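Local coordinates for protein quinone oxidoreductase (Coxiella burnetii, PDB 3TQH) that probably reduces quinones with NADPH, the cofactor it holds bound, as a member of the medium-chain dehydrogenase/reductase family, at residues A[5-17]-A[21-33]. Numbering follows the deposited sequence.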
# COMPACT_ATOMS: atom_id res chain seq x y z
N LYS A 5 22.17 7.01 -21.64
CA LYS A 5 21.81 7.26 -20.22
C LYS A 5 20.36 7.77 -20.04
O LYS A 5 19.98 8.17 -18.94
CB LYS A 5 22.79 8.27 -19.61
CG LYS A 5 24.21 7.74 -19.45
CD LYS A 5 25.08 8.73 -18.66
CE LYS A 5 26.26 8.04 -17.96
NZ LYS A 5 27.37 7.71 -18.90
N GLU A 6 19.57 7.74 -21.12
CA GLU A 6 18.16 8.19 -21.05
C GLU A 6 17.19 7.06 -20.71
O GLU A 6 17.48 5.88 -20.93
CB GLU A 6 17.71 8.80 -22.38
CG GLU A 6 18.24 10.20 -22.67
CD GLU A 6 17.11 11.14 -23.07
OE1 GLU A 6 17.02 11.51 -24.26
OE2 GLU A 6 16.30 11.49 -22.19
N MSE A 7 16.03 7.45 -20.19
CA MSE A 7 14.91 6.54 -19.94
C MSE A 7 13.59 7.30 -20.01
O MSE A 7 13.56 8.53 -19.96
CB MSE A 7 15.06 5.92 -18.55
CG MSE A 7 15.00 6.93 -17.39
SE MSE A 7 14.69 6.07 -15.69
CE MSE A 7 14.31 7.63 -14.56
N LYS A 8 12.50 6.54 -20.13
CA LYS A 8 11.14 7.08 -20.03
C LYS A 8 10.68 7.02 -18.57
O LYS A 8 10.91 6.02 -17.88
CB LYS A 8 10.16 6.30 -20.91
CG LYS A 8 10.58 6.18 -22.38
CD LYS A 8 9.61 5.29 -23.18
CE LYS A 8 9.99 5.18 -24.66
NZ LYS A 8 11.12 4.23 -24.90
N ALA A 9 10.04 8.09 -18.10
CA ALA A 9 9.53 8.16 -16.73
C ALA A 9 8.37 9.15 -16.63
O ALA A 9 8.30 10.11 -17.38
CB ALA A 9 10.64 8.56 -15.79
N ILE A 10 7.45 8.89 -15.70
CA ILE A 10 6.35 9.81 -15.43
C ILE A 10 6.83 10.87 -14.45
O ILE A 10 7.37 10.54 -13.40
CB ILE A 10 5.11 9.09 -14.84
CG1 ILE A 10 4.47 8.17 -15.89
CG2 ILE A 10 4.09 10.11 -14.33
CD1 ILE A 10 3.83 8.89 -17.06
N GLN A 11 6.66 12.13 -14.81
CA GLN A 11 6.96 13.22 -13.89
C GLN A 11 5.80 14.18 -13.84
O GLN A 11 4.91 14.13 -14.67
CB GLN A 11 8.24 13.95 -14.32
CG GLN A 11 9.50 13.23 -13.86
CD GLN A 11 10.78 13.84 -14.38
OE1 GLN A 11 11.85 13.27 -14.21
NE2 GLN A 11 10.69 15.01 -15.01
N PHE A 12 5.81 15.04 -12.83
CA PHE A 12 4.90 16.17 -12.77
C PHE A 12 5.70 17.42 -12.40
O PHE A 12 6.63 17.34 -11.60
CB PHE A 12 3.72 15.91 -11.81
CG PHE A 12 4.12 15.73 -10.36
CD1 PHE A 12 3.85 16.73 -9.43
CD2 PHE A 12 4.73 14.56 -9.91
CE1 PHE A 12 4.20 16.58 -8.09
CE2 PHE A 12 5.08 14.41 -8.58
CZ PHE A 12 4.82 15.42 -7.66
N ASP A 13 5.35 18.54 -13.01
CA ASP A 13 6.04 19.81 -12.81
C ASP A 13 5.36 20.68 -11.76
O ASP A 13 5.97 21.60 -11.21
CB ASP A 13 6.11 20.59 -14.13
CG ASP A 13 6.92 19.87 -15.19
OD1 ASP A 13 7.18 18.66 -15.03
OD2 ASP A 13 7.31 20.52 -16.19
N GLN A 14 4.09 20.40 -11.48
CA GLN A 14 3.31 21.19 -10.55
C GLN A 14 2.30 20.31 -9.85
O GLN A 14 1.87 19.30 -10.41
CB GLN A 14 2.59 22.33 -11.29
CG GLN A 14 1.75 21.86 -12.48
CD GLN A 14 1.17 23.00 -13.30
OE1 GLN A 14 0.35 23.78 -12.82
NE2 GLN A 14 1.60 23.10 -14.55
N PHE A 15 1.91 20.69 -8.64
CA PHE A 15 0.86 19.99 -7.92
C PHE A 15 -0.47 20.32 -8.58
O PHE A 15 -0.75 21.48 -8.87
CB PHE A 15 0.81 20.39 -6.45
CG PHE A 15 2.07 20.11 -5.70
CD1 PHE A 15 2.52 18.80 -5.54
CD2 PHE A 15 2.80 21.14 -5.12
CE1 PHE A 15 3.68 18.53 -4.84
CE2 PHE A 15 3.97 20.87 -4.41
CZ PHE A 15 4.40 19.56 -4.27
N GLY A 16 -1.28 19.31 -8.83
CA GLY A 16 -2.57 19.55 -9.46
C GLY A 16 -3.33 18.27 -9.71
O GLY A 16 -3.05 17.26 -9.08
N PRO A 17 -4.30 18.32 -10.64
CA PRO A 17 -5.07 17.14 -11.03
C PRO A 17 -4.22 16.14 -11.82
O PRO A 17 -3.09 16.45 -12.18
CB PRO A 17 -6.16 17.73 -11.95
CG PRO A 17 -6.16 19.18 -11.70
CD PRO A 17 -4.76 19.53 -11.34
N LEU A 21 0.51 14.80 -14.85
CA LEU A 21 1.44 13.71 -15.10
C LEU A 21 1.84 13.68 -16.57
O LEU A 21 0.98 13.78 -17.44
CB LEU A 21 0.80 12.38 -14.72
CG LEU A 21 0.48 12.14 -13.25
CD1 LEU A 21 0.01 10.72 -13.06
CD2 LEU A 21 1.67 12.41 -12.37
N LYS A 22 3.13 13.54 -16.83
CA LYS A 22 3.65 13.50 -18.20
C LYS A 22 4.65 12.36 -18.37
O LYS A 22 5.46 12.10 -17.48
CB LYS A 22 4.35 14.82 -18.55
CG LYS A 22 3.66 16.07 -18.04
CD LYS A 22 4.34 17.34 -18.56
CE LYS A 22 5.63 17.63 -17.80
NZ LYS A 22 6.54 18.51 -18.59
N LEU A 23 4.58 11.69 -19.52
CA LEU A 23 5.61 10.72 -19.91
C LEU A 23 6.75 11.53 -20.50
O LEU A 23 6.58 12.21 -21.50
CB LEU A 23 5.06 9.71 -20.92
CG LEU A 23 5.94 8.49 -21.23
CD1 LEU A 23 6.06 7.59 -20.01
CD2 LEU A 23 5.38 7.71 -22.40
N VAL A 24 7.91 11.45 -19.85
CA VAL A 24 9.03 12.35 -20.12
C VAL A 24 10.33 11.57 -20.31
O VAL A 24 10.53 10.53 -19.68
CB VAL A 24 9.19 13.37 -18.95
CG1 VAL A 24 10.62 13.85 -18.80
CG2 VAL A 24 8.25 14.55 -19.15
N ASP A 25 11.18 12.06 -21.20
CA ASP A 25 12.54 11.56 -21.32
C ASP A 25 13.39 12.17 -20.22
O ASP A 25 13.39 13.39 -20.02
CB ASP A 25 13.14 11.91 -22.70
CG ASP A 25 12.70 10.96 -23.79
OD1 ASP A 25 12.39 9.78 -23.48
OD2 ASP A 25 12.67 11.39 -24.96
N THR A 26 14.12 11.33 -19.51
CA THR A 26 14.89 11.76 -18.35
C THR A 26 16.10 10.84 -18.16
O THR A 26 16.09 9.71 -18.64
CB THR A 26 14.00 11.75 -17.09
OG1 THR A 26 14.36 12.84 -16.22
CG2 THR A 26 14.10 10.41 -16.35
N PRO A 27 17.14 11.33 -17.47
CA PRO A 27 18.33 10.50 -17.26
C PRO A 27 18.09 9.32 -16.34
O PRO A 27 17.16 9.33 -15.53
CB PRO A 27 19.33 11.47 -16.61
CG PRO A 27 18.69 12.80 -16.60
CD PRO A 27 17.23 12.60 -16.73
N THR A 28 18.94 8.30 -16.46
CA THR A 28 18.90 7.17 -15.54
C THR A 28 19.35 7.66 -14.17
O THR A 28 20.21 8.54 -14.09
CB THR A 28 19.79 5.99 -16.00
OG1 THR A 28 21.06 6.48 -16.45
CG2 THR A 28 19.13 5.24 -17.15
N PRO A 29 18.76 7.12 -13.10
CA PRO A 29 19.19 7.50 -11.75
C PRO A 29 20.68 7.25 -11.51
O PRO A 29 21.24 6.29 -12.03
CB PRO A 29 18.37 6.57 -10.85
CG PRO A 29 17.20 6.20 -11.65
CD PRO A 29 17.61 6.20 -13.08
N GLU A 30 21.29 8.14 -10.74
CA GLU A 30 22.63 7.89 -10.21
C GLU A 30 22.51 6.88 -9.08
O GLU A 30 21.50 6.83 -8.39
CB GLU A 30 23.25 9.19 -9.69
CG GLU A 30 23.50 10.23 -10.78
CD GLU A 30 23.85 11.60 -10.22
OE1 GLU A 30 23.14 12.08 -9.31
OE2 GLU A 30 24.83 12.21 -10.70
N TYR A 31 23.54 6.07 -8.90
CA TYR A 31 23.57 5.14 -7.78
C TYR A 31 24.93 5.21 -7.10
O TYR A 31 25.96 5.31 -7.77
CB TYR A 31 23.24 3.70 -8.22
CG TYR A 31 24.13 3.17 -9.33
CD1 TYR A 31 23.78 3.34 -10.67
CD2 TYR A 31 25.32 2.51 -9.05
CE1 TYR A 31 24.59 2.87 -11.69
CE2 TYR A 31 26.14 2.04 -10.06
CZ TYR A 31 25.77 2.22 -11.38
OH TYR A 31 26.57 1.75 -12.39
N ARG A 32 24.91 5.20 -5.77
CA ARG A 32 26.12 5.19 -4.96
C ARG A 32 26.76 3.80 -4.98
O ARG A 32 26.20 2.85 -5.53
CB ARG A 32 25.80 5.56 -3.51
CG ARG A 32 25.50 7.04 -3.25
CD ARG A 32 25.35 7.27 -1.75
NE ARG A 32 24.16 6.60 -1.23
CZ ARG A 32 23.98 6.19 0.03
NH1 ARG A 32 24.92 6.38 0.96
NH2 ARG A 32 22.84 5.60 0.37
N LYS A 33 27.93 3.70 -4.36
CA LYS A 33 28.68 2.45 -4.28
C LYS A 33 27.97 1.37 -3.45
O LYS A 33 28.29 0.18 -3.59
CB LYS A 33 30.09 2.72 -3.73
CG LYS A 33 30.94 3.65 -4.60
CD LYS A 33 32.27 4.00 -3.91
CE LYS A 33 33.15 4.87 -4.81
NZ LYS A 33 34.40 5.34 -4.12
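Leu21 opens the returning strand of an N-terminal antiparallel beta hairpin, 6-12 paired with 21-27, in the catalytic, GroES-like part of the fold. Its CD2 lies 3.9 Å from Ile10 CG2, the two chains crossing at about a right angle; branched aliphatic groups suit this face, since helix 300-308 covers both residues. Lys22 pairs with Gln11 through both backbone N-H groups. Its long chain, bent at chi3 (-77°), carries NZ to 3.2 Å from Asp13 OD2 in a salt bridge, the nitrogen coming from above the carboxylate plane; a flexible lysine suits this exposed edge. Leu23 returns to the Leu21 face, its CD1 against Ile10 CD1. Val24, a beta-branched residue suited to an extended strand, forms a hydrogen-bonded pair with Ala9, whose small methyl touches Ala109 of a neighbouring loop. Across from Lys8, Asp25 lies alongside the lysine's aliphatic stem without a salt bridge. Glu6 OE1 stands 4.4 Å from Asp25 OD2, a like-charge proximity probably eased by solvent. Thr26 uses both branches: OG1 donates to Gln11 OE1 at 3.2 Å, tilted 30° from the amide plane, while CG2 faces the selenomethionine Met7. Pro27, lacking an N-H, fits a non-hydrogen-bonded position opposite Glu6. Beyond it, Thr28 N continues the ladder to Lys5 O at 2.7 Å. Pro29 then turns its ring across the Met7 side chain, which runs extended beyond CG and is backed by Tyr111; Pro29 CD sits 3.9 Å from both Met7 SE and Met7 CE.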